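Local coordinates for iron transport multicopper oxidase FET3 (Saccharomyces cerevisiae, PDB 1ZPU), which oxidises ferrous to ferric iron with four copper ions and molecular oxygen, supplying the permease FTR1 in high-affinity iron uptake, and also oxidises cuprous ions, at residues Glu308-Glu313 / Glu431-Arg436; Val240-Asp245 / Ser274-Asn279; Asn326-Val331 / Glu524-Ala529. One frame throughout, in Å; residues are numbered along the deposited sequence.

How the interactions relate
Interactions 1 to 3 fasten loops and the ectodomain's tail to cupredoxin-like β-sandwiches of this three-domain oxidase. Interaction 2 belongs to the second plastocyanin-like unit, where it joins its two sheets next to a glycosylated asparagine. Interaction 1 ties the loop that leads out of that unit to an edge strand of the third, and the side chain of R435 lies about 12 Å from that of H395, a type 2 copper ligand. Interaction 3 lays the tail on a turn of the third unit, away from the copper sites. Interactions 2 and 3 sit on opposite sides of the chain's centre, about 55 Å apart between centres; interaction 1 is about 38 Å and about 40 Å from them.

Interaction 1: Glu308-Glu313 / Glu431-Arg436; sequences EAIYGE and EYPMRR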
loop_
_atom_site.group_PDB
_atom_site.type_symbol
_atom_site.label_atom_id
_atom_site.label_comp_id
_atom_site.label_asym_id
_atom_site.label_seq_id
_atom_site.Cartn_x
_atom_site.Cartn_y
_atom_site.Cartn_z
ATOM N N GLU A 308 3.838 -12.498 19.488
ATOM C CA GLU A 308 4.431 -11.398 20.217
ATOM C C GLU A 308 3.347 -10.780 21.095
ATOM O O GLU A 308 2.289 -10.399 20.605
ATOM C CB GLU A 308 5.035 -10.374 19.244
ATOM C CG GLU A 308 6.404 -10.798 18.653
ATOM C CD GLU A 308 6.855 -9.968 17.425
ATOM O OE1 GLU A 308 6.189 -8.956 17.073
ATOM O OE2 GLU A 308 7.886 -10.340 16.805
ATOM N N ALA A 309 3.598 -10.703 22.397
ATOM C CA ALA A 309 2.643 -10.099 23.316
ATOM C C ALA A 309 2.402 -8.628 22.971
ATOM O O ALA A 309 3.300 -7.947 22.476
ATOM C CB ALA A 309 3.141 -10.232 24.723
ATOM N N ILE A 310 1.185 -8.151 23.225
ATOM C CA ILE A 310 0.853 -6.737 23.041
ATOM C C ILE A 310 1.880 -5.850 23.736
ATOM O O ILE A 310 2.266 -6.125 24.863
ATOM C CB ILE A 310 -0.587 -6.404 23.539
ATOM C CG1 ILE A 310 -0.914 -4.914 23.314
ATOM C CG2 ILE A 310 -0.804 -6.871 24.994
ATOM C CD1 ILE A 310 -2.352 -4.522 23.622
ATOM N N TYR A 311 2.336 -4.803 23.056
ATOM C CA TYR A 311 3.328 -3.906 23.638
ATOM C C TYR A 311 2.751 -3.186 24.831
ATOM O O TYR A 311 1.552 -2.917 24.864
ATOM C CB TYR A 311 3.805 -2.877 22.622
ATOM C CG TYR A 311 4.592 -3.466 21.477
ATOM C CD1 TYR A 311 4.199 -3.250 20.159
ATOM C CD2 TYR A 311 5.731 -4.240 21.712
ATOM C CE1 TYR A 311 4.917 -3.780 19.103
ATOM C CE2 TYR A 311 6.452 -4.783 20.661
ATOM C CZ TYR A 311 6.036 -4.545 19.365
ATOM O OH TYR A 311 6.744 -5.069 18.322
ATOM N N GLY A 312 3.610 -2.880 25.807
ATOM C CA GLY A 312 3.211 -2.166 27.016
ATOM C C GLY A 312 2.731 -0.756 26.728
ATOM O O GLY A 312 2.664 -0.326 25.572
ATOM N N GLU A 313 2.405 -0.022 27.783
ATOM C CA GLU A 313 1.863 1.324 27.615
ATOM C C GLU A 313 2.710 2.196 26.678
ATOM O O GLU A 313 3.936 2.232 26.796
ATOM C CB GLU A 313 1.610 2.001 28.971
ATOM C CG GLU A 313 0.448 1.382 29.768
ATOM C CD GLU A 313 -0.911 1.493 29.060
ATOM O OE1 GLU A 313 -1.727 2.340 29.486
ATOM O OE2 GLU A 313 -1.171 0.741 28.086
ATOM N N GLU A 431 -4.403 -10.149 23.758
ATOM C CA GLU A 431 -3.128 -10.453 24.402
ATOM C C GLU A 431 -1.998 -10.614 23.386
ATOM O O GLU A 431 -0.870 -10.175 23.629
ATOM C CB GLU A 431 -3.253 -11.721 25.225
ATOM C CG GLU A 431 -4.017 -11.546 26.524
ATOM C CD GLU A 431 -4.002 -12.805 27.368
ATOM O OE1 GLU A 431 -3.853 -13.913 26.800
ATOM O OE2 GLU A 431 -4.138 -12.688 28.604
ATOM N N TYR A 432 -2.315 -11.243 22.253
ATOM C CA TYR A 432 -1.359 -11.467 21.179
ATOM C C TYR A 432 -1.926 -10.926 19.859
ATOM O O TYR A 432 -2.489 -11.687 19.060
ATOM C CB TYR A 432 -1.035 -12.957 21.055
ATOM C CG TYR A 432 -0.360 -13.523 22.274
ATOM C CD1 TYR A 432 -1.096 -14.187 23.256
ATOM C CD2 TYR A 432 1.012 -13.378 22.459
ATOM C CE1 TYR A 432 -0.479 -14.696 24.388
ATOM C CE2 TYR A 432 1.640 -13.884 23.585
ATOM C CZ TYR A 432 0.891 -14.542 24.546
ATOM O OH TYR A 432 1.517 -15.047 25.663
ATOM N N PRO A 433 -1.763 -9.607 19.618
ATOM C CA PRO A 433 -2.438 -8.938 18.515
ATOM C C PRO A 433 -1.960 -9.419 17.168
ATOM O O PRO A 433 -0.822 -9.869 17.033
ATOM C CB PRO A 433 -2.029 -7.470 18.685
ATOM C CG PRO A 433 -1.521 -7.359 20.065
ATOM C CD PRO A 433 -0.906 -8.672 20.362
ATOM N N MET A 434 -2.839 -9.307 16.180
ATOM C CA MET A 434 -2.493 -9.545 14.795
ATOM C C MET A 434 -1.463 -8.500 14.368
ATOM O O MET A 434 -1.388 -7.424 14.962
ATOM C CB MET A 434 -3.766 -9.469 13.950
ATOM C CG MET A 434 -3.558 -9.462 12.461
ATOM S SD MET A 434 -3.397 -7.785 11.814
ATOM C CE MET A 434 -5.093 -7.301 11.521
ATOM N N ARG A 435 -0.667 -8.827 13.354
ATOM C CA ARG A 435 0.324 -7.913 12.802
ATOM C C ARG A 435 0.248 -7.878 11.275
ATOM O O ARG A 435 0.118 -8.931 10.629
ATOM C CB ARG A 435 1.722 -8.334 13.239
ATOM C CG ARG A 435 2.263 -7.580 14.422
ATOM C CD ARG A 435 2.925 -8.516 15.418
ATOM N NE ARG A 435 3.893 -9.421 14.806
ATOM C CZ ARG A 435 4.066 -10.680 15.193
ATOM N NH1 ARG A 435 3.328 -11.173 16.180
ATOM N NH2 ARG A 435 4.965 -11.447 14.595
ATOM N N ARG A 436 0.331 -6.672 10.708
ATOM C CA ARG A 436 0.407 -6.485 9.267
ATOM C C ARG A 436 0.875 -5.072 8.933
ATOM O O ARG A 436 1.177 -4.295 9.845
ATOM C CB ARG A 436 -0.931 -6.804 8.601
ATOM C CG ARG A 436 -2.136 -5.915 8.973
ATOM C CD ARG A 436 -3.423 -6.450 8.323
ATOM N NE ARG A 436 -3.133 -6.962 6.989
ATOM C CZ ARG A 436 -3.931 -7.740 6.272
ATOM N NH1 ARG A 436 -5.105 -8.122 6.744
ATOM N NH2 ARG A 436 -3.550 -8.133 5.069
#
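Charge meets charge where the carboxylate of E308 lies over one face of the R435 guanidinium. The two planes are 18° apart, and OE1 of E308 stands 3.3 Å from NE of R435, above the plane, so the salt bridge works through charge alone and no N-H points at the oxygen. R435 spends its NH1 on the carbonyl of E306, earlier in the same loop. Its chain bends at chi2 and chi3, which turns the flat group face-on to the glutamate carboxylate.

Hydrogen bonding across the contact is by backbone: I310 N donates to E431 O at 2.9 Å, nearly straight at 163°. The same oxygen receives a CA-H contact from A309, whose CA is 3.5 Å away. Thus the loop leading from the second cupredoxin-like domain into the third is held there: it runs past residues leading into edge strand 434-436, while Q402 on adjoining strand 401-406 bonds A309 O and Y311 N.

Apolar contacts fill in between. I310 crosses P433 at about a right angle, with its CB 3.7 Å from CG of the proline ring, and I404 and F429 touch the isoleucine. A309 CB lies 4.1 Å from CE2 of Y432.

Interaction 2: Val240-Asp245 / Ser274-Asn279; sequences VHTKND and SYMVYN. With NAG (2-acetamido-2-deoxy-beta-D-glucopyranose), chain B.
Y278 reaches from the end of strand 271-277 across to the chain following strand 235-241, and it has by far the most surface buried here. Its hydroxyl accepts from K243 N at 2.9 Å in a bond of 165°, and a second bond joins the same OH to NE2 of H208. With CG anti to its own carbonyl carbon (chi1 -76°), the ring is carried over to the facing segment, where D245 O lies beside CD2. F250 meets the ring from strand 250-256, the planes at about 65°.

The two strands belong to different sheets of the second plastocyanin-like unit, so this is packing across the inside of a cupredoxin β-sandwich, close to where the strands end.

M276, two residues back on the same strand, sends an extended chain inward until CE lies 3.6 Å from CG2 of T242. The threonine thus offers its methyl to the methionine and places CB beside the tyrosine OH, while OG1 is occupied by Q183 O and T186 N. Next to Y278, N279 bears the N-linked sugar, ND2 covalently bonded to C1 of NAG.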
loop_
_atom_site.group_PDB
_atom_site.type_symbol
_atom_site.label_atom_id
_atom_site.label_comp_id
_atom_site.label_asym_id
_atom_site.label_seq_id
_atom_site.Cartn_x
_atom_site.Cartn_y
_atom_site.Cartn_z
ATOM N N VAL A 240 -4.903 -23.937 -0.693
ATOM C CA VAL A 240 -6.098 -24.458 -1.350
ATOM C C VAL A 240 -5.823 -25.891 -1.761
ATOM O O VAL A 240 -4.849 -26.157 -2.471
ATOM C CB VAL A 240 -6.478 -23.621 -2.597
ATOM C CG1 VAL A 240 -7.554 -24.308 -3.408
ATOM C CG2 VAL A 240 -6.954 -22.234 -2.184
ATOM N N HIS A 241 -6.660 -26.817 -1.301
ATOM C CA HIS A 241 -6.495 -28.210 -1.676
ATOM C C HIS A 241 -7.573 -28.613 -2.676
ATOM O O HIS A 241 -8.777 -28.463 -2.413
ATOM C CB HIS A 241 -6.477 -29.133 -0.449
ATOM C CG HIS A 241 -6.018 -30.537 -0.749
ATOM N ND1 HIS A 241 -4.722 -30.841 -1.119
ATOM C CD2 HIS A 241 -6.681 -31.718 -0.716
ATOM C CE1 HIS A 241 -4.611 -32.143 -1.314
ATOM N NE2 HIS A 241 -5.783 -32.700 -1.068
ATOM N N THR A 242 -7.120 -29.126 -3.818
ATOM C CA THR A 242 -7.994 -29.467 -4.933
ATOM C C THR A 242 -8.682 -30.821 -4.731
ATOM O O THR A 242 -8.185 -31.675 -3.996
ATOM C CB THR A 242 -7.217 -29.424 -6.278
ATOM O OG1 THR A 242 -6.183 -30.409 -6.275
ATOM C CG2 THR A 242 -6.584 -28.045 -6.497
ATOM N N LYS A 243 -9.823 -30.992 -5.399
ATOM C CA LYS A 243 -10.675 -32.165 -5.284
ATOM C C LYS A 243 -10.132 -33.354 -6.063
ATOM O O LYS A 243 -9.216 -33.202 -6.863
ATOM C CB LYS A 243 -12.072 -31.822 -5.802
ATOM C CG LYS A 243 -12.582 -30.488 -5.322
ATOM C CD LYS A 243 -14.092 -30.441 -5.149
ATOM C CE LYS A 243 -14.461 -29.169 -4.373
ATOM N NZ LYS A 243 -15.829 -29.163 -3.744
ATOM N N ASN A 244 -10.711 -34.535 -5.832
ATOM C CA ASN A 244 -10.286 -35.747 -6.522
ATOM C C ASN A 244 -10.837 -35.891 -7.937
ATOM O O ASN A 244 -10.247 -36.589 -8.763
ATOM C CB ASN A 244 -10.574 -36.989 -5.677
ATOM C CG ASN A 244 -9.628 -37.108 -4.495
ATOM O OD1 ASN A 244 -8.740 -36.269 -4.324
ATOM N ND2 ASN A 244 -9.814 -38.141 -3.670
ATOM N N ASP A 245 -11.951 -35.220 -8.220
ATOM C CA ASP A 245 -12.581 -35.294 -9.537
ATOM C C ASP A 245 -12.035 -34.293 -10.559
ATOM O O ASP A 245 -11.949 -33.084 -10.309
ATOM C CB ASP A 245 -14.085 -35.110 -9.410
ATOM C CG ASP A 245 -14.744 -36.245 -8.677
ATOM O OD1 ASP A 245 -15.590 -35.952 -7.801
ATOM O OD2 ASP A 245 -14.423 -37.425 -8.970
ATOM N N SER A 274 -13.480 -15.816 -13.109
ATOM C CA SER A 274 -12.362 -16.518 -13.727
ATOM C C SER A 274 -12.515 -18.026 -13.519
ATOM O O SER A 274 -13.476 -18.476 -12.894
ATOM C CB SER A 274 -11.034 -16.038 -13.169
ATOM O OG SER A 274 -10.555 -14.938 -13.919
ATOM N N TYR A 275 -11.580 -18.812 -14.046
ATOM C CA TYR A 275 -11.803 -20.243 -14.139
ATOM C C TYR A 275 -10.741 -21.106 -13.495
ATOM O O TYR A 275 -9.592 -21.121 -13.915
ATOM C CB TYR A 275 -11.956 -20.670 -15.599
ATOM C CG TYR A 275 -12.713 -19.677 -16.423
ATOM C CD1 TYR A 275 -12.085 -18.998 -17.465
ATOM C CD2 TYR A 275 -14.053 -19.393 -16.149
ATOM C CE1 TYR A 275 -12.764 -18.075 -18.220
ATOM C CE2 TYR A 275 -14.743 -18.469 -16.901
ATOM C CZ TYR A 275 -14.085 -17.809 -17.936
ATOM O OH TYR A 275 -14.761 -16.884 -18.700
ATOM N N MET A 276 -11.156 -21.851 -12.480
ATOM C CA MET A 276 -10.363 -22.962 -11.977
ATOM C C MET A 276 -10.701 -24.213 -12.805
ATOM O O MET A 276 -11.796 -24.791 -12.688
ATOM C CB MET A 276 -10.614 -23.184 -10.490
ATOM C CG MET A 276 -9.674 -24.161 -9.852
ATOM S SD MET A 276 -10.000 -24.227 -8.092
ATOM C CE MET A 276 -9.110 -25.703 -7.612
ATOM N N VAL A 277 -9.750 -24.601 -13.654
ATOM C CA VAL A 277 -9.968 -25.629 -14.659
ATOM C C VAL A 277 -9.332 -26.972 -14.287
ATOM O O VAL A 277 -8.113 -27.119 -14.296
ATOM C CB VAL A 277 -9.452 -25.179 -16.053
ATOM C CG1 VAL A 277 -9.756 -26.221 -17.084
ATOM C CG2 VAL A 277 -10.065 -23.850 -16.468
ATOM N N TYR A 278 -10.170 -27.950 -13.965
ATOM C CA TYR A 278 -9.707 -29.305 -13.723
ATOM C C TYR A 278 -9.715 -30.051 -15.041
ATOM O O TYR A 278 -8.894 -30.928 -15.260
ATOM C CB TYR A 278 -10.620 -30.034 -12.733
ATOM C CG TYR A 278 -10.475 -29.673 -11.268
ATOM C CD1 TYR A 278 -10.908 -28.443 -10.781
ATOM C CD2 TYR A 278 -9.962 -30.593 -10.358
ATOM C CE1 TYR A 278 -10.797 -28.126 -9.441
ATOM C CE2 TYR A 278 -9.855 -30.289 -9.010
ATOM C CZ TYR A 278 -10.273 -29.055 -8.559
ATOM O OH TYR A 278 -10.167 -28.751 -7.224
ATOM N N ASN A 279 -10.660 -29.700 -15.908
ATOM C CA ASN A 279 -10.856 -30.387 -17.176
ATOM C C ASN A 279 -10.879 -29.388 -18.333
ATOM O O ASN A 279 -11.777 -28.550 -18.436
ATOM C CB ASN A 279 -12.146 -31.205 -17.135
ATOM C CG ASN A 279 -12.315 -32.088 -18.343
ATOM O OD1 ASN A 279 -11.687 -31.874 -19.380
ATOM N ND2 ASN A 279 -13.158 -33.112 -18.200
HETATM C C1 NAG B . -13.791 -33.587 -19.407
HETATM C C2 NAG B . -13.493 -35.087 -19.395
HETATM C C3 NAG B . -14.229 -35.772 -20.537
HETATM C C4 NAG B . -15.725 -35.493 -20.398
HETATM C C5 NAG B . -15.923 -33.980 -20.370
HETATM C C6 NAG B . -17.370 -33.572 -20.171
HETATM C C7 NAG B . -11.426 -36.003 -18.522
HETATM C C8 NAG B . -10.573 -37.144 -18.993
HETATM N N2 NAG B . -12.069 -35.342 -19.487
HETATM O O3 NAG B . -13.943 -37.153 -20.531
HETATM O O4 NAG B . -16.429 -36.049 -21.486
HETATM O O5 NAG B . -15.188 -33.413 -19.315
HETATM O O6 NAG B . -17.448 -32.217 -20.542
HETATM O O7 NAG B . -11.502 -35.728 -17.310
#

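Interaction 3: Asn326-Val331 / Glu524-Ala529; sequences NLKNGV and ENVQHA
H528 and N326 make a polar link between the ectodomain's C-terminal tail and the end of strand 316-326, just before the turn 327-330: ND1 of the imidazole donates to N326 O at 2.7 Å, nearly straight at 171°. N326 O lies close to the ring plane, yet the nitrogen sits above the carbonyl plane, 74° out of it. A second bond runs backbone to backbone, K328 N to V526 O at 3.2 Å, almost in line with the acceptor's C=O.

Within the type I turn, L327 O takes the N-H of G330. N329, its CG between backbone N and carbonyl carbon (chi1 70°), closes an Asx turn by accepting V331 N on OD1 at 3.3 Å, and its ND2 reaches the hydroxyl of Y333. An alanine in place of N329 is likely to leave V331 N and the Y333 hydroxyl without these partners, and the turn less firmly set.

L327 CD1 packs on N525, 3.8 Å from its CB, and Y333 and F335 of strand 332-336 also touch the leucine. Across these segments N-H groups given to backbone oxygens hold the tail without a salt bridge; a protonated H528 would probably strengthen its bond.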
loop_
_atom_site.group_PDB
_atom_site.type_symbol
_atom_site.label_atom_id
_atom_site.label_comp_id
_atom_site.label_asym_id
_atom_site.label_seq_id
_atom_site.Cartn_x
_atom_site.Cartn_y
_atom_site.Cartn_z
ATOM N N ASN A 326 -13.265 20.913 1.732
ATOM C CA ASN A 326 -12.917 21.873 0.677
ATOM C C ASN A 326 -12.046 23.026 1.176
ATOM O O ASN A 326 -12.269 23.557 2.265
ATOM C CB ASN A 326 -14.188 22.415 0.013
ATOM C CG ASN A 326 -14.913 21.360 -0.800
ATOM O OD1 ASN A 326 -14.365 20.811 -1.755
ATOM N ND2 ASN A 326 -16.149 21.061 -0.421
ATOM N N LEU A 327 -11.058 23.409 0.373
ATOM C CA LEU A 327 -10.218 24.566 0.686
ATOM C C LEU A 327 -10.533 25.804 -0.193
ATOM O O LEU A 327 -11.425 25.767 -1.056
ATOM C CB LEU A 327 -8.725 24.189 0.613
ATOM C CG LEU A 327 -8.107 23.200 1.614
ATOM C CD1 LEU A 327 -6.629 23.073 1.363
ATOM C CD2 LEU A 327 -8.328 23.616 3.043
ATOM N N LYS A 328 -9.798 26.891 0.047
ATOM C CA LYS A 328 -9.984 28.186 -0.628
ATOM C C LYS A 328 -10.026 28.097 -2.159
ATOM O O LYS A 328 -10.733 28.870 -2.819
ATOM C CB LYS A 328 -8.844 29.120 -0.228
ATOM C CG LYS A 328 -9.288 30.467 0.237
ATOM C CD LYS A 328 -8.142 31.450 0.172
ATOM C CE LYS A 328 -8.435 32.673 1.006
ATOM N NZ LYS A 328 -7.314 33.625 0.892
ATOM N N ASN A 329 -9.261 27.164 -2.724
ATOM C CA ASN A 329 -9.249 27.002 -4.176
ATOM C C ASN A 329 -10.429 26.178 -4.704
ATOM O O ASN A 329 -10.523 25.922 -5.905
ATOM C CB ASN A 329 -7.898 26.483 -4.688
ATOM C CG ASN A 329 -7.634 25.039 -4.314
ATOM O OD1 ASN A 329 -8.367 24.427 -3.530
ATOM N ND2 ASN A 329 -6.572 24.481 -4.883
ATOM N N GLY A 330 -11.322 25.780 -3.798
ATOM C CA GLY A 330 -12.565 25.109 -4.160
ATOM C C GLY A 330 -12.463 23.610 -4.365
ATOM O O GLY A 330 -13.481 22.941 -4.563
ATOM N N VAL A 331 -11.248 23.066 -4.329
ATOM C CA VAL A 331 -11.076 21.628 -4.510
ATOM C C VAL A 331 -11.123 20.894 -3.173
ATOM O O VAL A 331 -10.890 21.485 -2.116
ATOM C CB VAL A 331 -9.807 21.249 -5.354
ATOM C CG1 VAL A 331 -9.361 22.400 -6.247
ATOM C CG2 VAL A 331 -8.660 20.768 -4.479
ATOM N N GLU A 524 -0.342 24.519 2.567
ATOM C CA GLU A 524 -1.624 24.178 1.975
ATOM C C GLU A 524 -2.465 25.441 1.771
ATOM O O GLU A 524 -2.238 26.464 2.428
ATOM C CB GLU A 524 -2.379 23.186 2.859
ATOM C CG GLU A 524 -2.641 23.658 4.281
ATOM C CD GLU A 524 -3.202 22.571 5.184
ATOM O OE1 GLU A 524 -2.690 21.424 5.171
ATOM O OE2 GLU A 524 -4.168 22.864 5.918
ATOM N N ASN A 525 -3.434 25.365 0.857
ATOM C CA ASN A 525 -4.380 26.457 0.633
ATOM C C ASN A 525 -5.144 26.733 1.933
ATOM O O ASN A 525 -5.396 25.816 2.718
ATOM C CB ASN A 525 -5.308 26.131 -0.553
ATOM C CG ASN A 525 -4.555 26.060 -1.905
ATOM O OD1 ASN A 525 -4.295 24.988 -2.440
ATOM N ND2 ASN A 525 -4.205 27.210 -2.443
ATOM N N VAL A 526 -5.468 27.995 2.195
ATOM C CA VAL A 526 -6.050 28.328 3.500
ATOM C C VAL A 526 -7.490 27.844 3.702
ATOM O O VAL A 526 -8.148 27.393 2.755
ATOM C CB VAL A 526 -5.830 29.802 3.939
ATOM C CG1 VAL A 526 -4.633 29.895 4.919
ATOM C CG2 VAL A 526 -5.662 30.741 2.732
ATOM N N GLN A 527 -7.956 27.909 4.947
ATOM C CA GLN A 527 -9.200 27.249 5.326
ATOM C C GLN A 527 -10.446 28.023 4.877
ATOM O O GLN A 527 -10.358 29.159 4.396
ATOM C CB GLN A 527 -9.231 26.958 6.824
ATOM C CG GLN A 527 -9.605 25.522 7.131
ATOM C CD GLN A 527 -8.387 24.628 7.235
ATOM O OE1 GLN A 527 -7.414 24.962 7.918
ATOM N NE2 GLN A 527 -8.437 23.484 6.567
ATOM N N HIS A 528 -11.607 27.393 5.046
ATOM C CA HIS A 528 -12.836 27.848 4.395
ATOM C C HIS A 528 -13.668 28.871 5.150
ATOM O O HIS A 528 -14.713 29.266 4.642
ATOM C CB HIS A 528 -13.711 26.643 4.043
ATOM C CG HIS A 528 -14.197 26.645 2.627
ATOM N ND1 HIS A 528 -13.921 25.618 1.743
ATOM C CD2 HIS A 528 -14.935 27.550 1.935
ATOM C CE1 HIS A 528 -14.473 25.888 0.571
ATOM N NE2 HIS A 528 -15.095 27.052 0.661
ATOM N N ALA A 529 -13.221 29.299 6.336
ATOM C CA ALA A 529 -13.963 30.291 7.158
ATOM C C ALA A 529 -13.919 31.705 6.583
ATOM O O ALA A 529 -14.193 31.922 5.406
ATOM C CB ALA A 529 -13.452 30.301 8.619
#